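Local coordinates for protein SAM-dependent methyltransferase (Exiguobacterium sibiricum 255-15, PDB 3D2L) that probably transfers the methyl group of S-adenosylmethionine to an acceptor that is not known, as a Rossmann-like methyltransferase, at residues L172-E177 / H196-Y201; K150-H155 / W163-G168; D105-L110 / F135-P140; Q205-L210 / I236-E241. All coordinates share one frame; numbering follows the deposited sequence. Where two conformers were deposited one is given.

Contact 1: residues L172-E177 / H196-Y201; sequences LSVVHE and HHQRTY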
# COMPACT_ATOMS: atom_id res chain seq x y z
N LEU A 172 -13.29 -2.27 13.24
CA LEU A 172 -12.39 -1.48 12.40
C LEU A 172 -12.07 -2.16 11.06
O LEU A 172 -10.94 -2.07 10.54
CB LEU A 172 -11.11 -1.14 13.16
CG LEU A 172 -11.26 -0.44 14.52
CD1 LEU A 172 -9.86 -0.15 15.10
CD2 LEU A 172 -12.10 0.84 14.38
N SER A 173 -13.08 -2.82 10.49
CA SER A 173 -12.96 -3.49 9.19
C SER A 173 -13.94 -2.85 8.21
O SER A 173 -14.92 -2.22 8.60
CB SER A 173 -13.21 -5.00 9.31
OG SER A 173 -14.59 -5.28 9.47
N VAL A 174 -13.63 -3.00 6.93
CA VAL A 174 -14.45 -2.45 5.85
C VAL A 174 -14.48 -3.49 4.75
O VAL A 174 -13.50 -4.22 4.55
CB VAL A 174 -13.89 -1.10 5.30
CG1 VAL A 174 -12.48 -1.27 4.84
CG2 VAL A 174 -14.67 -0.57 4.10
N VAL A 175 -15.65 -3.59 4.09
CA VAL A 175 -15.86 -4.41 2.90
C VAL A 175 -16.07 -3.40 1.78
O VAL A 175 -16.97 -2.58 1.84
CB VAL A 175 -17.12 -5.32 3.02
CG1 VAL A 175 -17.32 -6.13 1.75
CG2 VAL A 175 -17.02 -6.24 4.21
N HIS A 176 -15.18 -3.41 0.79
CA HIS A 176 -15.31 -2.53 -0.38
C HIS A 176 -15.91 -3.33 -1.51
O HIS A 176 -15.25 -4.24 -2.03
CB HIS A 176 -13.93 -2.04 -0.86
CG HIS A 176 -13.16 -1.31 0.18
ND1 HIS A 176 -13.60 -0.14 0.76
CD2 HIS A 176 -11.95 -1.58 0.74
CE1 HIS A 176 -12.71 0.27 1.64
NE2 HIS A 176 -11.68 -0.57 1.63
N GLU A 177 -17.15 -3.00 -1.89
CA GLU A 177 -17.81 -3.68 -3.02
C GLU A 177 -17.64 -2.80 -4.22
O GLU A 177 -18.22 -1.73 -4.29
CB GLU A 177 -19.28 -3.94 -2.73
CG GLU A 177 -19.48 -4.90 -1.58
CD GLU A 177 -19.25 -6.35 -1.94
OE1 GLU A 177 -18.60 -6.64 -2.98
OE2 GLU A 177 -19.76 -7.22 -1.18
N HIS A 196 -13.20 -6.33 -1.83
CA HIS A 196 -11.94 -6.13 -1.14
C HIS A 196 -12.23 -5.93 0.32
O HIS A 196 -13.23 -5.32 0.68
CB HIS A 196 -11.20 -4.94 -1.74
CG HIS A 196 -10.86 -5.13 -3.19
ND1 HIS A 196 -9.79 -5.88 -3.62
CD2 HIS A 196 -11.49 -4.72 -4.32
CE1 HIS A 196 -9.76 -5.90 -4.94
NE2 HIS A 196 -10.78 -5.20 -5.39
N HIS A 197 -11.33 -6.45 1.15
CA HIS A 197 -11.47 -6.40 2.59
C HIS A 197 -10.30 -5.67 3.19
O HIS A 197 -9.16 -5.97 2.87
CB HIS A 197 -11.52 -7.83 3.14
CG HIS A 197 -12.69 -8.61 2.64
ND1 HIS A 197 -13.95 -8.51 3.20
CD2 HIS A 197 -12.82 -9.43 1.57
CE1 HIS A 197 -14.79 -9.26 2.52
NE2 HIS A 197 -14.14 -9.83 1.52
N GLN A 198 -10.59 -4.74 4.09
CA GLN A 198 -9.54 -4.05 4.82
C GLN A 198 -9.85 -4.00 6.29
O GLN A 198 -11.01 -4.01 6.69
CB GLN A 198 -9.30 -2.67 4.28
CG GLN A 198 -8.48 -2.65 3.02
CD GLN A 198 -8.13 -1.24 2.62
OE1 GLN A 198 -9.00 -0.33 2.67
NE2 GLN A 198 -6.86 -1.01 2.24
N ARG A 199 -8.79 -3.99 7.10
CA ARG A 199 -8.93 -3.96 8.51
C ARG A 199 -7.78 -3.16 9.11
O ARG A 199 -6.61 -3.20 8.66
CB ARG A 199 -8.97 -5.40 9.08
CG ARG A 199 -9.10 -5.49 10.58
CD ARG A 199 -9.13 -6.93 10.99
NE ARG A 199 -9.29 -7.05 12.43
CZ ARG A 199 -9.29 -8.19 13.07
NH1 ARG A 199 -9.18 -9.34 12.40
NH2 ARG A 199 -9.45 -8.20 14.39
N THR A 200 -8.12 -2.39 10.13
CA THR A 200 -7.14 -1.62 10.82
C THR A 200 -7.26 -1.83 12.33
O THR A 200 -8.14 -2.59 12.82
CB THR A 200 -7.14 -0.13 10.36
OG1 THR A 200 -5.85 0.44 10.59
CG2 THR A 200 -8.26 0.70 11.08
N TYR A 201 -6.32 -1.23 13.04
CA TYR A 201 -6.16 -1.31 14.48
C TYR A 201 -5.74 0.06 15.02
O TYR A 201 -5.22 0.92 14.25
CB TYR A 201 -5.07 -2.34 14.83
CG TYR A 201 -5.36 -3.72 14.27
CD1 TYR A 201 -4.89 -4.10 13.00
CD2 TYR A 201 -6.11 -4.64 15.00
CE1 TYR A 201 -5.18 -5.34 12.48
CE2 TYR A 201 -6.37 -5.90 14.50
CZ TYR A 201 -5.91 -6.24 13.24
OH TYR A 201 -6.18 -7.50 12.72
O HOH W 1 -13.61 -6.66 5.90
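V174 and Q198 face each other as a hydrogen-bonded pair in an antiparallel beta hairpin made by strands 173-183 and 189-199. Backbone bonds come first. V174 N gives its hydrogen to Q198 O at 2.8 Å, and Q198 N returns a bond to V174 O. H176 and H196 form the next such pair, and T200 N binds L172 O just beyond the strand ends. Between these pairs, S173-R199 and V175-H197 are non-hydrogen-bonded, with S173 CA only 4.1 Å from R199 CA.

Van der Waals contacts are small. V174 CG1 lies alongside Q198 CB at 3.5 Å. On the other face, V175 packs against the H197 ring, with CG2 3.9 Å from H197 ND1. A water at the edge of that ring donates to V174 O. L172 CB touches T200 CG2 at 4.0 Å. M143 of helix 140-144 touches V174 and T200.

One polar side-chain bond spans the strands. H176 CG is anti to its own carbonyl carbon (chi1 -58°), which lays the ring along the V174-Q198 face. The Q198 amide has several partners: OE1 also takes H138 NE2, and NE2 binds D105 OD2. These bonds should fix the amide's rotation. H176 NE2 reaches Q198 OE1 at 2.9 Å, with OE1 near the imidazole plane but the donor 37° out of the amide carbonyl plane.

Contact 2: residues K150-H155 / W163-G168; sequences KTYATH and WFADPG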
# COMPACT_ATOMS: atom_id res chain seq x y z
N LYS A 150 -20.72 4.42 2.88
CA LYS A 150 -20.58 5.46 1.87
C LYS A 150 -20.52 4.91 0.44
O LYS A 150 -20.09 3.78 0.19
CB LYS A 150 -19.32 6.27 2.12
CG LYS A 150 -19.30 7.00 3.48
CD LYS A 150 -20.44 8.02 3.60
CE LYS A 150 -20.42 8.82 4.90
NZ LYS A 150 -20.56 7.96 6.09
N THR A 151 -20.93 5.74 -0.51
CA THR A 151 -20.88 5.39 -1.91
C THR A 151 -19.98 6.35 -2.67
O THR A 151 -20.12 7.57 -2.55
CB THR A 151 -22.28 5.43 -2.54
OG1 THR A 151 -23.12 4.52 -1.83
CG2 THR A 151 -22.22 5.01 -4.01
N TYR A 152 -19.08 5.79 -3.46
CA TYR A 152 -18.16 6.55 -4.30
C TYR A 152 -18.29 6.09 -5.73
O TYR A 152 -18.46 4.91 -6.01
CB TYR A 152 -16.73 6.37 -3.83
CG TYR A 152 -16.57 6.75 -2.37
CD1 TYR A 152 -16.66 8.08 -1.97
CD2 TYR A 152 -16.35 5.78 -1.40
CE1 TYR A 152 -16.54 8.43 -0.62
CE2 TYR A 152 -16.20 6.12 -0.05
CZ TYR A 152 -16.31 7.45 0.33
OH TYR A 152 -16.18 7.82 1.66
N ALA A 153 -18.21 7.02 -6.67
CA ALA A 153 -18.31 6.63 -8.07
C ALA A 153 -17.74 7.69 -8.93
O ALA A 153 -17.83 8.87 -8.60
CB ALA A 153 -19.76 6.37 -8.49
N THR A 154 -17.14 7.27 -10.04
CA THR A 154 -16.64 8.21 -11.01
C THR A 154 -16.40 7.57 -12.37
O THR A 154 -16.42 6.35 -12.54
CB THR A 154 -15.38 9.00 -10.52
OG1 THR A 154 -15.27 10.21 -11.29
CG2 THR A 154 -14.12 8.18 -10.62
N HIS A 155 -16.22 8.45 -13.33
CA HIS A 155 -15.99 8.08 -14.70
C HIS A 155 -14.57 8.50 -15.08
O HIS A 155 -14.15 9.61 -14.76
CB HIS A 155 -16.97 8.80 -15.62
CG HIS A 155 -18.43 8.57 -15.32
ND1 HIS A 155 -19.05 7.36 -15.52
CD2 HIS A 155 -19.41 9.43 -14.97
CE1 HIS A 155 -20.34 7.47 -15.24
NE2 HIS A 155 -20.58 8.72 -14.90
N TRP A 163 -18.40 2.20 -6.05
CA TRP A 163 -17.74 1.66 -4.87
C TRP A 163 -18.54 1.92 -3.62
O TRP A 163 -18.82 3.07 -3.27
CB TRP A 163 -16.37 2.30 -4.81
CG TRP A 163 -15.59 2.14 -3.53
CD1 TRP A 163 -15.81 1.27 -2.52
CD2 TRP A 163 -14.33 2.77 -3.25
NE1 TRP A 163 -14.83 1.40 -1.56
CE2 TRP A 163 -13.90 2.29 -1.99
CE3 TRP A 163 -13.56 3.72 -3.92
CZ2 TRP A 163 -12.72 2.73 -1.38
CZ3 TRP A 163 -12.38 4.15 -3.32
CH2 TRP A 163 -11.98 3.65 -2.05
N PHE A 164 -18.97 0.84 -2.97
CA PHE A 164 -19.67 0.91 -1.70
C PHE A 164 -18.68 0.50 -0.61
O PHE A 164 -18.03 -0.54 -0.72
CB PHE A 164 -20.85 -0.05 -1.62
CG PHE A 164 -21.89 0.18 -2.70
CD1 PHE A 164 -22.46 1.43 -2.88
CD2 PHE A 164 -22.33 -0.87 -3.49
CE1 PHE A 164 -23.42 1.64 -3.88
CE2 PHE A 164 -23.29 -0.67 -4.47
CZ PHE A 164 -23.82 0.58 -4.66
N ALA A 165 -18.60 1.30 0.44
CA ALA A 165 -17.69 1.05 1.54
C ALA A 165 -18.55 0.93 2.77
O ALA A 165 -19.25 1.88 3.14
CB ALA A 165 -16.71 2.19 1.65
N ASP A 166 -18.57 -0.27 3.35
CA ASP A 166 -19.39 -0.57 4.53
C ASP A 166 -18.61 -1.30 5.62
O ASP A 166 -17.71 -2.04 5.31
CB ASP A 166 -20.55 -1.47 4.13
CG ASP A 166 -21.56 -0.77 3.27
OD1 ASP A 166 -22.45 -0.12 3.85
OD2 ASP A 166 -21.49 -0.90 2.03
N PRO A 167 -19.00 -1.14 6.91
CA PRO A 167 -18.26 -1.86 7.95
C PRO A 167 -18.30 -3.38 7.75
O PRO A 167 -19.30 -3.93 7.29
CB PRO A 167 -18.98 -1.48 9.25
CG PRO A 167 -19.76 -0.28 8.94
CD PRO A 167 -20.10 -0.34 7.48
N GLY A 168 -17.22 -4.06 8.08
CA GLY A 168 -17.16 -5.51 7.97
C GLY A 168 -17.62 -6.08 9.29
O GLY A 168 -18.16 -5.35 10.13
O HOH W 2 -22.56 1.76 1.05
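Y152 N donates to W163 O at 2.7 Å, in a nearly straight bond of 172°. W163 N answers with an equally short bond to Y152 O. This is a hydrogen-bonded pair of the antiparallel beta hairpin formed by strands 150-155 and 159-167. Strand 150-155 is one of the two outer strands of a four-stranded sheet within the chain. K150 and A165 form the second hydrogen-bonded pair. K150 N binds A165 O at 2.9 Å, and A165 N binds K150 O. K150 O also receives a weak bond from a water, which donates a second hydrogen to D166 OD2. The water forms a loose bridge between the strands at the side of the pair.

On the face of Y152, W163 and A165 the contact is aromatic. The edge of Y152 meets the face of the W163 six-membered ring. Their centroids are 5.3 Å apart and the planes stand at 62°, a T-shaped pair. W163 CG is anti to its backbone N (chi1 167°), which places the indole beside the tyrosine. Y152 CD2 sits over the indole, 4.1 Å from W163 CD2. A165 CB lies at the tyrosine's edge. The Y152 hydroxyl is bonded to L146 O, so the ring is held at its far end too. F147 packs against W163 and A165.

T151 and F164, both exposed residues, form the non-hydrogen-bonded pair on the other face. Their side chains run side by side, and T151 OG1 meets the edge of the phenyl ring in its plane, 3.3 Å from F164 CD1.

Contact 3: residues D105-L110 / F135-P140; sequences DSLNYL and FDVHSP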
# COMPACT_ATOMS: atom_id res chain seq x y z
N ASP A 105 -2.04 2.25 2.40
CA ASP A 105 -2.93 1.32 3.12
C ASP A 105 -2.92 -0.13 2.61
O ASP A 105 -3.83 -0.92 2.90
CB ASP A 105 -4.37 1.86 3.32
CG ASP A 105 -5.07 2.27 2.02
OD1 ASP A 105 -4.87 3.41 1.59
OD2 ASP A 105 -5.85 1.47 1.46
N SER A 106 -1.85 -0.50 1.90
CA SER A 106 -1.69 -1.87 1.43
C SER A 106 -1.65 -2.86 2.60
O SER A 106 -2.12 -4.01 2.49
CB SER A 106 -0.41 -1.98 0.64
OG SER A 106 -0.35 -3.25 0.06
N LEU A 107 -1.07 -2.43 3.72
CA LEU A 107 -0.98 -3.31 4.89
C LEU A 107 -2.34 -3.64 5.40
O LEU A 107 -2.55 -4.72 5.98
CB LEU A 107 -0.12 -2.66 6.01
CG LEU A 107 0.27 -3.64 7.13
CD1 LEU A 107 1.38 -4.60 6.77
CD2 LEU A 107 0.63 -2.80 8.35
N ASN A 108 -3.30 -2.73 5.20
CA ASN A 108 -4.67 -2.97 5.66
C ASN A 108 -5.46 -4.10 4.97
O ASN A 108 -6.52 -4.48 5.46
CB ASN A 108 -5.50 -1.67 5.70
CG ASN A 108 -5.04 -0.70 6.75
OD1 ASN A 108 -4.61 0.41 6.42
ND2 ASN A 108 -5.00 -1.13 8.00
N TYR A 109 -4.95 -4.65 3.88
CA TYR A 109 -5.59 -5.76 3.21
C TYR A 109 -5.39 -7.06 3.97
O TYR A 109 -6.11 -8.00 3.75
CB TYR A 109 -5.11 -5.89 1.77
CG TYR A 109 -5.67 -4.77 0.90
CD1 TYR A 109 -6.98 -4.78 0.44
CD2 TYR A 109 -4.84 -3.75 0.49
CE1 TYR A 109 -7.46 -3.70 -0.37
CE2 TYR A 109 -5.29 -2.71 -0.28
CZ TYR A 109 -6.60 -2.68 -0.71
OH TYR A 109 -6.98 -1.61 -1.47
N LEU A 110 -4.45 -7.08 4.92
CA LEU A 110 -4.25 -8.25 5.75
C LEU A 110 -5.50 -8.48 6.54
O LEU A 110 -6.14 -7.53 6.94
CB LEU A 110 -3.05 -8.09 6.68
CG LEU A 110 -1.73 -7.96 5.89
CD1 LEU A 110 -0.53 -7.72 6.83
CD2 LEU A 110 -1.55 -9.19 5.04
N PHE A 135 5.33 2.30 6.66
CA PHE A 135 3.99 1.98 6.18
C PHE A 135 2.98 3.01 6.68
O PHE A 135 3.16 3.65 7.72
CB PHE A 135 3.50 0.55 6.55
CG PHE A 135 3.37 0.30 8.05
CD1 PHE A 135 2.18 0.55 8.72
CD2 PHE A 135 4.42 -0.19 8.78
CE1 PHE A 135 2.05 0.31 10.07
CE2 PHE A 135 4.29 -0.45 10.14
CZ PHE A 135 3.12 -0.19 10.78
N ASP A 136 1.90 3.15 5.93
CA ASP A 136 0.79 4.03 6.30
C ASP A 136 -0.49 3.21 6.25
O ASP A 136 -0.67 2.33 5.36
CB ASP A 136 0.70 5.26 5.39
CG ASP A 136 0.58 4.88 3.92
OD1 ASP A 136 1.61 4.48 3.30
OD2 ASP A 136 -0.53 5.04 3.37
N VAL A 137 -1.37 3.49 7.22
CA VAL A 137 -2.62 2.74 7.38
C VAL A 137 -3.77 3.65 7.71
O VAL A 137 -3.58 4.80 8.10
CB VAL A 137 -2.52 1.67 8.52
CG1 VAL A 137 -1.65 0.47 8.11
CG2 VAL A 137 -2.04 2.28 9.84
N HIS A 138 -4.98 3.13 7.53
CA HIS A 138 -6.16 3.85 7.92
C HIS A 138 -6.21 3.97 9.43
O HIS A 138 -5.77 3.08 10.14
CB HIS A 138 -7.45 3.10 7.48
CG HIS A 138 -7.53 2.84 6.01
ND1 HIS A 138 -7.30 3.82 5.07
CD2 HIS A 138 -7.84 1.71 5.32
CE1 HIS A 138 -7.50 3.32 3.87
NE2 HIS A 138 -7.83 2.04 3.99
N SER A 139 -6.75 5.09 9.90
CA SER A 139 -6.98 5.30 11.30
C SER A 139 -8.32 4.69 11.60
O SER A 139 -9.14 4.52 10.67
CB SER A 139 -7.09 6.77 11.58
OG SER A 139 -8.18 7.31 10.84
N PRO A 140 -8.57 4.34 12.88
CA PRO A 140 -9.92 3.91 13.31
C PRO A 140 -11.01 4.93 12.93
O PRO A 140 -12.10 4.54 12.50
CB PRO A 140 -9.77 3.82 14.83
CG PRO A 140 -8.37 3.48 15.03
CD PRO A 140 -7.62 4.28 14.00
O HOH W 3 0.16 0.16 4.17
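D105 CG stands between its backbone N and carbonyl carbon (chi1 56°), and H138 CG is anti to its carbonyl carbon. These torsions bring D105 CB over one face of the imidazole. D105 CB makes a CH-pi contact, 3.7 Å from the H138 ring centroid. The carboxylate and ring planes are 31° apart. The polar ends of both side chains are held by Q198.

N108 OD1 accepts the backbone H138 N at 3.0 Å, with the donor tilted 29° from the amide carbonyl plane. Its ND2 is bonded to R199 O. The buried amide therefore joins the loop to strand 131-138 and to the hairpin strand 189-199. N108 OD1 also presses on V137, 3.2 Å from V137 CB.

L107 CD2 rests over one face of F135, 4.0 Å from its centroid and towards the rim. It also touches V137 CG1. D105 N makes two weak bonds, to D136 O and D136 OD2. A water takes L107 N and gives a hydrogen to D136 O at 2.6 Å. R235 bridges the D105 and D136 carboxylates, which would offset their like charges.

The arrangement joins the loop after strand 97-102 to the end of the adjacent strand 131-138. It lies on the C-terminal side of the parallel strands, where relatives with this Rossmann-like fold bind S-adenosylmethionine; none is bound here.

Contact 4: residues Q205-L210 / I236-E241; sequences QYITWL and IFFVAE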
# COMPACT_ATOMS: atom_id res chain seq x y z
N GLN A 205 -1.65 -0.74 18.82
CA GLN A 205 -1.60 -2.18 18.53
C GLN A 205 -0.49 -2.46 17.54
O GLN A 205 0.27 -3.42 17.70
CB GLN A 205 -2.92 -2.69 17.94
CG GLN A 205 -2.85 -4.17 17.59
CD GLN A 205 -2.57 -5.04 18.80
OE1 GLN A 205 -3.49 -5.44 19.49
NE2 GLN A 205 -1.30 -5.37 19.03
N TYR A 206 -0.38 -1.60 16.51
CA TYR A 206 0.69 -1.73 15.55
C TYR A 206 2.09 -1.52 16.17
O TYR A 206 3.03 -2.21 15.78
CB TYR A 206 0.53 -0.75 14.38
CG TYR A 206 -0.56 -1.15 13.36
CD1 TYR A 206 -0.36 -2.20 12.46
CD2 TYR A 206 -1.71 -0.40 13.24
CE1 TYR A 206 -1.33 -2.55 11.52
CE2 TYR A 206 -2.66 -0.70 12.29
CZ TYR A 206 -2.48 -1.78 11.43
OH TYR A 206 -3.44 -2.09 10.50
N ILE A 207 2.24 -0.55 17.05
CA ILE A 207 3.50 -0.26 17.78
C ILE A 207 3.90 -1.51 18.56
O ILE A 207 5.04 -1.90 18.55
CB ILE A 207 3.35 0.94 18.76
CG1 ILE A 207 3.18 2.28 17.99
CG2 ILE A 207 4.58 1.05 19.72
CD1 ILE A 207 2.55 3.46 18.88
N THR A 208 2.95 -2.15 19.25
CA THR A 208 3.26 -3.37 20.01
C THR A 208 3.80 -4.49 19.14
O THR A 208 4.76 -5.15 19.49
CB THR A 208 2.00 -3.86 20.76
OG1 THR A 208 1.67 -2.89 21.74
CG2 THR A 208 2.28 -5.18 21.46
N TRP A 209 3.14 -4.73 18.02
CA TRP A 209 3.56 -5.74 17.08
C TRP A 209 4.90 -5.44 16.50
O TRP A 209 5.71 -6.35 16.34
CB TRP A 209 2.53 -5.91 15.95
CG TRP A 209 1.20 -6.55 16.38
CD1 TRP A 209 1.01 -7.45 17.38
CD2 TRP A 209 -0.07 -6.37 15.75
NE1 TRP A 209 -0.32 -7.82 17.44
CE2 TRP A 209 -0.99 -7.18 16.43
CE3 TRP A 209 -0.52 -5.58 14.68
CZ2 TRP A 209 -2.34 -7.21 16.09
CZ3 TRP A 209 -1.83 -5.64 14.33
CH2 TRP A 209 -2.73 -6.45 15.01
N LEU A 210 5.15 -4.18 16.15
CA LEU A 210 6.47 -3.78 15.66
C LEU A 210 7.57 -4.10 16.67
O LEU A 210 8.58 -4.67 16.31
CB LEU A 210 6.51 -2.30 15.29
CG LEU A 210 5.81 -1.95 13.96
CD1 LEU A 210 5.54 -0.43 13.86
CD2 LEU A 210 6.60 -2.53 12.73
N ILE A 236 -2.45 7.14 9.12
CA ILE A 236 -1.38 7.11 10.11
C ILE A 236 -0.11 6.51 9.52
O ILE A 236 -0.14 5.43 8.93
CB ILE A 236 -1.85 6.41 11.39
CG1 ILE A 236 -3.16 7.07 11.85
CG2 ILE A 236 -0.74 6.48 12.50
CD1 ILE A 236 -3.61 6.71 13.21
N PHE A 237 0.99 7.23 9.66
CA PHE A 237 2.27 6.85 9.09
C PHE A 237 3.18 6.36 10.18
O PHE A 237 3.27 6.98 11.23
CB PHE A 237 2.90 8.06 8.36
CG PHE A 237 2.09 8.55 7.19
CD1 PHE A 237 0.90 9.22 7.39
CD2 PHE A 237 2.52 8.34 5.89
CE1 PHE A 237 0.13 9.65 6.31
CE2 PHE A 237 1.76 8.79 4.81
CZ PHE A 237 0.57 9.45 5.03
N PHE A 238 3.85 5.24 9.92
CA PHE A 238 4.78 4.63 10.89
C PHE A 238 6.15 4.51 10.29
O PHE A 238 6.28 4.09 9.14
CB PHE A 238 4.36 3.21 11.22
CG PHE A 238 3.11 3.13 12.00
CD1 PHE A 238 1.88 3.33 11.37
CD2 PHE A 238 3.15 2.85 13.34
CE1 PHE A 238 0.70 3.26 12.12
CE2 PHE A 238 1.97 2.78 14.08
CZ PHE A 238 0.77 3.00 13.47
N VAL A 239 7.16 4.83 11.08
CA VAL A 239 8.55 4.66 10.68
C VAL A 239 9.13 3.83 11.79
O VAL A 239 9.00 4.21 12.98
CB VAL A 239 9.34 6.01 10.55
CG1 VAL A 239 10.80 5.75 10.08
CG2 VAL A 239 8.61 6.95 9.58
N ALA A 240 9.74 2.71 11.42
CA ALA A 240 10.34 1.78 12.40
C ALA A 240 11.72 1.36 11.91
O ALA A 240 11.99 1.36 10.70
CB ALA A 240 9.44 0.55 12.64
N GLU A 241 12.61 1.03 12.84
CA GLU A 241 13.95 0.63 12.46
C GLU A 241 14.34 -0.70 13.11
O GLU A 241 14.08 -0.94 14.28
CB GLU A 241 14.92 1.72 12.86
CG GLU A 241 16.35 1.42 12.56
CD GLU A 241 17.22 2.56 12.94
OE1 GLU A 241 16.95 3.67 12.44
OE2 GLU A 241 18.16 2.34 13.73
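The F238 ring takes the helix at its outer end. I207 CG1 lies at the ring's edge, near its plane, 4.1 Å from F238 CE2. Y206 CB approaches obliquely, 3.8 Å from the same CE2 atom. L210 CD1 also comes in obliquely, to F238 CD2 at 4.1 Å. The rings of Y206 and F238 meet at 60° with their centroids 5.7 Å apart, neither stacked nor T-shaped. F238 also stacks on F135 of the neighbouring strand 131-138.

F238 CG is anti to the carbonyl carbon (chi1 -69°), and this sends the phenyl ring out from the strand to the helix. Y206 and I207 are adjacent, and L210 follows one turn later on the same side of helix 203-212. L210 uses its two branches separately. CD1 goes to the phenyl ring, and CD2 reaches A240 CB at 4.2 Å. A240 is small, and here the helix lies nearer, with L210 CA 7.5 Å from A240 CA. The distance from I207 CA to F238 CA is 8.5 Å.

The segments run nearly parallel, at 15°, with their axes 10.5 Å apart. This is a helix packed on a sheet, as in the layered alpha/beta fold of Rossmann-like enzymes. L133 and V217, on the strands flanking 235-242, and F120 of helix 113-126 also touch L210. The Y206 hydroxyl makes a weak bond to T200 OG1.

All contacts between the segments are apolar, and four of the five touching residues are buried. Between these segments the helix is held by shape and hydrophobic burial, without directional polar bonds.

Along the chain the two segments of contact 3 come first, then contact 2, contact 1 and contact 4. Contacts 3 and 4 belong to the seven-stranded mixed sheet, where strands 131-138 and 235-242 are neighbours; their centres are about 11 Å apart. Contacts 1 and 2 belong to the four-stranded antiparallel sheet, inserted between helix 140-144 and helix 203-212; their centres are about 12 Å apart. Contact 1 touches contact 3, with centres about 9 Å apart, and so joins the two sheets. Contact 2 is farthest out, about 28 Å from contact 4 between centres. The Rossmann-like core thus carries the antiparallel sheet as an added lobe, fixed beside the loop 105-110.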